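Local coordinates for NIF3-related protein (Bacillus cereus, PDB 2GX8), which is of unknown biochemical function but belongs to the NIF3 family and binds a pair of zinc ions at a conserved dimetal site, at residues His45-Gly50 / Ala126-Asp131; Ile69-Thr74 / Ile90-Leu95. One frame throughout, in Å; residues are numbered along the deposited sequence.

Interaction 1: residues His45-Gly50 / Ala126-Asp131; sequences HLAMEG and AHTNVD. With ZN (zinc ion), chain M.
Thr128, the residue that meets Met48, also turns its CG2 methyl to one face of the neighbouring His127 ring, 4.3 Å above the plane and displaced toward the rim. His92 meets this imidazole edge-to-face, and His127 ND1 is hydrogen-bonded to Asp51. The branch of Thr128 that carries the contact is the hydroxyl. With chi1 at 49°, OG1 sits between the backbone N and the carbonyl carbon and faces the 45-50 loop, where it accepts a nearly straight bond from Met48 N at 2.9 Å (169° at the hydrogen). The same oxygen is hydrogen-bonded to Asp51 OD1, so two bonds grip it and fix its rotation. It also lies 3.3 Å from Ala47 CA. The side chain of Met48 crosses that of Thr128 at about a right angle, its CG 3.9 Å from Thr128 CB, and its bend at chi3 carries the methyl away. Earlier in the loop, Leu46 and Ala47 pack on the CB of Asn129, which stands 4.1 Å from Leu46 CB and 3.8 Å from Ala47 N. The loop thus lines the first turn of the short helix 128-132, and the turn presents Asp131 to the metal: OD1 binds zinc at 2.3 Å, with His92 and Glu360 as further ligands. Asp131 thus gives this contact one ligand residue of the dimetal site of the NIF3 family.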
ATOM      1  N   HIS C  45      -1.494 -26.381   8.569  1.00 58.32           N
ATOM      2  CA  HIS C  45      -2.566 -25.394   8.737  1.00 59.00           C
ATOM      3  C   HIS C  45      -2.501 -24.696  10.110  1.00 59.48           C
ATOM      4  O   HIS C  45      -3.125 -23.653  10.317  1.00 58.92           O
ATOM      5  CB  HIS C  45      -3.945 -26.011   8.486  1.00 58.75           C
ATOM      6  CG  HIS C  45      -4.246 -27.217   9.324  1.00 59.83           C
ATOM      7  ND1 HIS C  45      -4.711 -27.132  10.621  1.00 62.09           N
ATOM      8  CD2 HIS C  45      -4.198 -28.539   9.033  1.00 60.92           C
ATOM      9  CE1 HIS C  45      -4.914 -28.347  11.099  1.00 61.13           C
ATOM     10  NE2 HIS C  45      -4.613 -29.220  10.153  1.00 61.85           N
ATOM     11  N   LEU C  46      -1.734 -25.276  11.032  1.00 60.50           N
ATOM     12  CA  LEU C  46      -1.525 -24.705  12.365  1.00 62.24           C
ATOM     13  C   LEU C  46      -0.559 -23.513  12.335  1.00 63.87           C
ATOM     14  O   LEU C  46      -0.629 -22.622  13.204  1.00 64.40           O
ATOM     15  CB  LEU C  46      -1.005 -25.762  13.346  1.00 61.48           C
ATOM     16  CG  LEU C  46      -1.935 -26.928  13.648  1.00 59.99           C
ATOM     17  CD1 LEU C  46      -1.360 -27.766  14.745  1.00 57.76           C
ATOM     18  CD2 LEU C  46      -3.270 -26.401  14.056  1.00 57.49           C
ATOM     19  N   ALA C  47       0.344 -23.522  11.348  1.00 65.54           N
ATOM     20  CA  ALA C  47       1.313 -22.443  11.118  1.00 67.07           C
ATOM     21  C   ALA C  47       0.610 -21.089  10.935  1.00 68.05           C
ATOM     22  O   ALA C  47      -0.494 -21.010  10.386  1.00 68.13           O
ATOM     23  CB  ALA C  47       2.199 -22.759   9.905  1.00 67.27           C
ATOM     24  N   MET C  48       1.251 -20.025  11.395  1.00 69.39           N
ATOM     25  CA  MET C  48       0.645 -18.703  11.334  1.00 70.87           C
ATOM     26  C   MET C  48       0.884 -17.961  10.030  1.00 72.10           C
ATOM     27  O   MET C  48       1.803 -18.284   9.268  1.00 72.12           O
ATOM     28  CB  MET C  48       1.131 -17.854  12.497  1.00 70.83           C
ATOM     29  CG  MET C  48       0.838 -18.455  13.844  1.00 71.24           C
ATOM     30  SD  MET C  48       1.327 -17.280  15.085  1.00 70.85           S
ATOM     31  CE  MET C  48       0.152 -15.941  14.770  1.00 71.20           C
ATOM     32  N   GLU C  49       0.023 -16.970   9.797  1.00 73.47           N
ATOM     33  CA  GLU C  49       0.065 -16.081   8.631  1.00 74.78           C
ATOM     34  C   GLU C  49       1.502 -15.613   8.319  1.00 74.55           C
ATOM     35  O   GLU C  49       2.196 -15.063   9.186  1.00 74.46           O
ATOM     36  CB  GLU C  49      -0.898 -14.889   8.868  1.00 75.60           C
ATOM     37  CG  GLU C  49      -0.776 -13.708   7.890  1.00 78.42           C
ATOM     38  CD  GLU C  49      -1.126 -14.066   6.455  1.00 81.31           C
ATOM     39  OE1 GLU C  49      -2.090 -14.838   6.245  1.00 82.53           O
ATOM     40  OE2 GLU C  49      -0.444 -13.551   5.540  1.00 82.35           O
ATOM     41  N   GLY C  50       1.960 -15.890   7.101  1.00 74.07           N
ATOM     42  CA  GLY C  50       3.299 -15.474   6.687  1.00 73.61           C
ATOM     43  C   GLY C  50       4.494 -16.264   7.218  1.00 73.12           C
ATOM     44  O   GLY C  50       5.650 -15.858   6.994  1.00 73.02           O
ATOM     45  N   ALA C 126       9.864 -26.564  10.705  1.00 54.89           N
ATOM     46  CA  ALA C 126       8.621 -26.740  11.438  1.00 55.97           C
ATOM     47  C   ALA C 126       8.560 -25.620  12.455  1.00 56.75           C
ATOM     48  O   ALA C 126       8.929 -25.816  13.614  1.00 57.61           O
ATOM     49  CB  ALA C 126       8.654 -28.033  12.133  1.00 55.99           C
ATOM     50  N   HIS C 127       8.107 -24.445  12.033  1.00 57.10           N
ATOM     51  CA  HIS C 127       8.138 -23.297  12.922  1.00 57.92           C
ATOM     52  C   HIS C 127       6.895 -23.092  13.783  1.00 57.23           C
ATOM     53  O   HIS C 127       6.736 -23.797  14.771  1.00 56.97           O
ATOM     54  CB  HIS C 127       8.634 -22.033  12.188  1.00 59.04           C
ATOM     55  CG  HIS C 127       8.982 -20.888  13.098  1.00 62.21           C
ATOM     56  ND1 HIS C 127       8.827 -19.564  12.726  1.00 68.11           N
ATOM     57  CD2 HIS C 127       9.428 -20.867  14.377  1.00 63.90           C
ATOM     58  CE1 HIS C 127       9.179 -18.779  13.730  1.00 68.80           C
ATOM     59  NE2 HIS C 127       9.538 -19.543  14.748  1.00 71.14           N
ATOM     60  N   THR C 128       6.005 -22.166  13.431  1.00 57.02           N
ATOM     61  CA  THR C 128       4.857 -21.910  14.307  1.00 57.11           C
ATOM     62  C   THR C 128       3.924 -23.088  14.503  1.00 56.52           C
ATOM     63  O   THR C 128       3.209 -23.144  15.499  1.00 56.57           O
ATOM     64  CB  THR C 128       4.055 -20.659  13.941  1.00 57.47           C
ATOM     65  OG1 THR C 128       3.776 -20.687  12.541  1.00 58.18           O
ATOM     66  CG2 THR C 128       4.836 -19.382  14.313  1.00 58.94           C
ATOM     67  N   ASN C 129       3.913 -24.021  13.568  1.00 55.64           N
ATOM     68  CA  ASN C 129       3.089 -25.217  13.771  1.00 56.50           C
ATOM     69  C   ASN C 129       3.515 -26.057  15.016  1.00 55.71           C
ATOM     70  O   ASN C 129       2.697 -26.759  15.591  1.00 55.94           O
ATOM     71  CB  ASN C 129       2.964 -26.067  12.481  1.00 56.71           C
ATOM     72  CG  ASN C 129       4.329 -26.482  11.880  1.00 58.42           C
ATOM     73  OD1 ASN C 129       4.509 -27.632  11.483  1.00 61.07           O
ATOM     74  ND2 ASN C 129       5.277 -25.549  11.811  1.00 58.15           N
ATOM     75  N   VAL C 130       4.781 -25.963  15.426  1.00 55.45           N
ATOM     76  CA  VAL C 130       5.302 -26.677  16.606  1.00 55.26           C
ATOM     77  C   VAL C 130       5.055 -25.834  17.894  1.00 55.69           C
ATOM     78  O   VAL C 130       5.028 -26.354  19.009  1.00 55.33           O
ATOM     79  CB  VAL C 130       6.799 -27.098  16.403  1.00 56.03           C
ATOM     80  CG1 VAL C 130       7.400 -27.740  17.647  1.00 54.66           C
ATOM     81  CG2 VAL C 130       6.915 -28.062  15.234  1.00 54.58           C
ATOM     82  N   ASP C 131       4.838 -24.532  17.711  1.00 55.84           N
ATOM     83  CA  ASP C 131       4.532 -23.612  18.798  1.00 56.21           C
ATOM     84  C   ASP C 131       3.076 -23.763  19.223  1.00 55.74           C
ATOM     85  O   ASP C 131       2.751 -23.737  20.413  1.00 55.25           O
ATOM     86  CB  ASP C 131       4.733 -22.175  18.313  1.00 56.97           C
ATOM     87  CG  ASP C 131       6.185 -21.811  18.145  1.00 59.66           C
ATOM     88  OD1 ASP C 131       6.855 -21.649  19.186  1.00 62.47           O
ATOM     89  OD2 ASP C 131       6.649 -21.623  16.993  1.00 59.43           O
TER
HETATM   90 ZN    ZN M 375       8.983 -21.238  18.482  1.00 60.75          ZN

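Interaction 2: residues Ile69-Thr74 / Ile90-Leu95; sequences IALDVT and IAHHPL. With ZN (zinc ion), chain M; ZN (zinc ion), chain L.
His93 and Asp72 meet as an imidazole and a carboxylate lying side by side. His93 NE2 binds one zinc ion, which is also held by His357 and Glu360, while ND1 at the other end of the ring donates to Asp72 OD1 at 2.6 Å with an angle of 170° at the hydrogen. The acceptor lies close to the ring plane, and the donor reaches OD1 on the syn side, 26° out of the carboxylate plane. The ring is therefore held at both nitrogens, and the charge of Asp72 would probably polarise the imidazole and strengthen the bond from NE2 to the metal. Next to it, His92 NE2 binds the neighbouring zinc at 2.2 Å, together with Asp131 and Glu360, and its ND1 is hydrogen-bonded to Ala126 O. Leu71 serves both rings with one methyl: CD1 lies over a face of His93 in a CH-pi contact, 3.8 Å from the ring centroid, and touches the edge of His92 at CD2, 3.5 Å away. Behind the ligands, the adjacent parallel strands 66-70 and 88-91 belong to a beta-alpha-beta unit linked through helix 75-84, and His92 and His93 lie at the C-terminal side of strand 88-91. Ala70 N donates to Ile90 O (2.8 Å), His92 N to Ala70 O, and, further along, His93 N to Leu71 O (3.0 Å). A water bridges the next step, accepting from Val73 N and donating to His93 O. On the side of the sheet that carries Ala70 and Ala91, Val73 CG2 presses tightly on Ala91 CB at 3.4 Å. Asp72 OD2 is hydrogen-bonded to Thr391 of its own chain and to Tyr339 of the second subunit, and His340 of that subunit meets the His93 ring edge-to-face.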
ATOM      1  N   ILE C  69      16.827 -33.719  14.877  1.00 51.49           N
ATOM      2  CA  ILE C  69      15.925 -32.674  15.288  1.00 50.13           C
ATOM      3  C   ILE C  69      16.793 -31.522  15.809  1.00 51.24           C
ATOM      4  O   ILE C  69      17.637 -31.719  16.698  1.00 50.51           O
ATOM      5  CB  ILE C  69      14.950 -33.121  16.383  1.00 51.03           C
ATOM      6  CG1 ILE C  69      14.349 -34.499  16.059  1.00 46.57           C
ATOM      7  CG2 ILE C  69      13.841 -32.116  16.518  1.00 47.90           C
ATOM      8  CD1 ILE C  69      13.575 -34.505  14.756  1.00 45.53           C
ATOM      9  N   ALA C  70      16.577 -30.327  15.257  1.00 50.16           N
ATOM     10  CA  ALA C  70      17.333 -29.138  15.662  1.00 51.23           C
ATOM     11  C   ALA C  70      16.425 -27.974  15.973  1.00 51.54           C
ATOM     12  O   ALA C  70      15.267 -27.968  15.562  1.00 52.93           O
ATOM     13  CB  ALA C  70      18.319 -28.725  14.547  1.00 49.04           C
ATOM     14  N   LEU C  71      16.962 -26.989  16.696  1.00 52.13           N
ATOM     15  CA  LEU C  71      16.256 -25.744  16.932  1.00 52.82           C
ATOM     16  C   LEU C  71      16.765 -24.754  15.852  1.00 55.89           C
ATOM     17  O   LEU C  71      15.995 -24.277  15.006  1.00 58.34           O
ATOM     18  CB  LEU C  71      16.469 -25.248  18.369  1.00 51.64           C
ATOM     19  CG  LEU C  71      15.977 -23.828  18.704  1.00 52.72           C
ATOM     20  CD1 LEU C  71      14.485 -23.746  18.576  1.00 53.56           C
ATOM     21  CD2 LEU C  71      16.392 -23.376  20.093  1.00 47.44           C
ATOM     22  N   ASP C  72      18.072 -24.499  15.848  1.00 55.87           N
ATOM     23  CA  ASP C  72      18.723 -23.624  14.885  1.00 55.49           C
ATOM     24  C   ASP C  72      19.622 -24.463  13.995  1.00 56.43           C
ATOM     25  O   ASP C  72      20.337 -25.336  14.514  1.00 54.58           O
ATOM     26  CB  ASP C  72      19.595 -22.641  15.653  1.00 54.55           C
ATOM     27  CG  ASP C  72      18.794 -21.828  16.631  1.00 56.62           C
ATOM     28  OD1 ASP C  72      17.808 -21.235  16.151  1.00 54.15           O
ATOM     29  OD2 ASP C  72      19.129 -21.764  17.855  1.00 55.89           O
ATOM     30  N   VAL C  73      19.577 -24.235  12.675  1.00 56.23           N
ATOM     31  CA  VAL C  73      20.486 -24.952  11.806  1.00 58.19           C
ATOM     32  C   VAL C  73      21.736 -24.125  11.611  1.00 58.87           C
ATOM     33  O   VAL C  73      21.827 -23.338  10.687  1.00 60.75           O
ATOM     34  CB  VAL C  73      19.889 -25.297  10.432  1.00 59.53           C
ATOM     35  CG1 VAL C  73      20.894 -26.091   9.617  1.00 58.33           C
ATOM     36  CG2 VAL C  73      18.589 -26.067  10.581  1.00 56.82           C
ATOM     37  N   THR C  74      22.692 -24.276  12.513  1.00 59.65           N
ATOM     38  CA  THR C  74      23.973 -23.564  12.419  1.00 59.29           C
ATOM     39  C   THR C  74      24.902 -24.515  11.689  1.00 59.34           C
ATOM     40  O   THR C  74      24.524 -25.656  11.429  1.00 59.38           O
ATOM     41  CB  THR C  74      24.549 -23.326  13.806  1.00 59.45           C
ATOM     42  OG1 THR C  74      24.772 -24.597  14.431  1.00 60.95           O
ATOM     43  CG2 THR C  74      23.558 -22.556  14.654  1.00 61.70           C
ATOM     44  N   ILE C  90      15.180 -31.787  10.851  1.00 53.93           N
ATOM     45  CA  ILE C  90      13.923 -31.124  11.129  1.00 54.60           C
ATOM     46  C   ILE C  90      14.249 -30.043  12.118  1.00 55.01           C
ATOM     47  O   ILE C  90      14.626 -30.316  13.262  1.00 56.24           O
ATOM     48  CB  ILE C  90      12.862 -32.060  11.697  1.00 55.29           C
ATOM     49  CG1 ILE C  90      12.433 -33.044  10.641  1.00 53.18           C
ATOM     50  CG2 ILE C  90      11.611 -31.272  12.125  1.00 55.40           C
ATOM     51  CD1 ILE C  90      11.469 -34.051  11.156  1.00 57.73           C
ATOM     52  N   ALA C  91      14.101 -28.801  11.674  1.00 55.56           N
ATOM     53  CA  ALA C  91      14.439 -27.642  12.488  1.00 54.10           C
ATOM     54  C   ALA C  91      13.239 -26.800  12.800  1.00 55.57           C
ATOM     55  O   ALA C  91      12.351 -26.670  11.958  1.00 56.90           O
ATOM     56  CB  ALA C  91      15.445 -26.795  11.754  1.00 54.50           C
ATOM     57  N   HIS C  92      13.256 -26.170  13.980  1.00 53.94           N
ATOM     58  CA  HIS C  92      12.182 -25.352  14.452  1.00 53.62           C
ATOM     59  C   HIS C  92      12.219 -23.972  13.844  1.00 53.61           C
ATOM     60  O   HIS C  92      11.175 -23.445  13.444  1.00 50.98           O
ATOM     61  CB  HIS C  92      12.265 -25.241  15.971  1.00 53.62           C
ATOM     62  CG  HIS C  92      11.148 -24.471  16.587  1.00 54.21           C
ATOM     63  ND1 HIS C  92       9.825 -24.706  16.275  1.00 56.43           N
ATOM     64  CD2 HIS C  92      11.144 -23.521  17.551  1.00 52.39           C
ATOM     65  CE1 HIS C  92       9.060 -23.901  16.987  1.00 49.57           C
ATOM     66  NE2 HIS C  92       9.834 -23.180  17.773  1.00 52.42           N
ATOM     67  N   HIS C  93      13.408 -23.358  13.816  1.00 54.14           N
ATOM     68  CA  HIS C  93      13.548 -22.050  13.193  1.00 54.11           C
ATOM     69  C   HIS C  93      13.994 -22.292  11.766  1.00 55.47           C
ATOM     70  O   HIS C  93      14.979 -22.984  11.543  1.00 56.29           O
ATOM     71  CB  HIS C  93      14.583 -21.181  13.875  1.00 53.24           C
ATOM     72  CG  HIS C  93      14.265 -20.870  15.283  1.00 53.92           C
ATOM     73  ND1 HIS C  93      15.234 -20.779  16.251  1.00 55.32           N
ATOM     74  CD2 HIS C  93      13.087 -20.640  15.899  1.00 53.91           C
ATOM     75  CE1 HIS C  93      14.672 -20.451  17.401  1.00 57.72           C
ATOM     76  NE2 HIS C  93      13.366 -20.385  17.220  1.00 59.41           N
ATOM     77  N   PRO C  94      13.258 -21.729  10.800  1.00 56.44           N
ATOM     78  CA  PRO C  94      13.562 -21.884   9.383  1.00 57.49           C
ATOM     79  C   PRO C  94      14.993 -21.438   9.071  1.00 56.71           C
ATOM     80  O   PRO C  94      15.406 -20.423   9.554  1.00 56.76           O
ATOM     81  CB  PRO C  94      12.578 -20.913   8.703  1.00 56.51           C
ATOM     82  CG  PRO C  94      11.509 -20.678   9.670  1.00 57.64           C
ATOM     83  CD  PRO C  94      12.064 -20.897  11.034  1.00 57.05           C
ATOM     84  N   LEU C  95      15.732 -22.202   8.286  1.00 57.41           N
ATOM     85  CA  LEU C  95      17.068 -21.769   7.834  1.00 57.10           C
ATOM     86  C   LEU C  95      16.919 -20.625   6.810  1.00 56.63           C
ATOM     87  O   LEU C  95      17.670 -19.664   6.835  1.00 56.62           O
ATOM     88  CB  LEU C  95      17.859 -22.935   7.253  1.00 56.04           C
ATOM     89  CG  LEU C  95      19.190 -22.681   6.518  1.00 58.65           C
ATOM     90  CD1 LEU C  95      20.298 -22.135   7.413  1.00 54.33           C
ATOM     91  CD2 LEU C  95      19.623 -24.006   5.891  1.00 53.97           C
TER
HETATM   92 ZN    ZN M 375       8.983 -21.238  18.482  1.00 60.75          ZN
HETATM   93 ZN    ZN L 374      11.611 -19.243  18.054  1.00 55.72          ZN
HETATM   94  O   HOH W   1      17.649 -22.105  11.403  1.00 51.65           O

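How the interactions relate
The two contacts converge on one zinc ion, to which interaction 1 brings Asp131 and interaction 2 brings His92; interaction 2 alone supplies a ligand, His93, to the other zinc. Their centres lie 14 Å apart, and they touch directly where Ala126 N probably bonds to Ala91 O, continuing the sheet alignment of strands 88-91 and 122-125. Interaction 2 is buried and joins neighbouring parallel strands through regular backbone bonds, apolar packing and a histidine-carboxylate pair, close to the second subunit. Interaction 1 is smaller and only partly buried: it seats an irregular loop on a short helix through a single hydrogen bond and light side-chain packing, with no other subunit touching it.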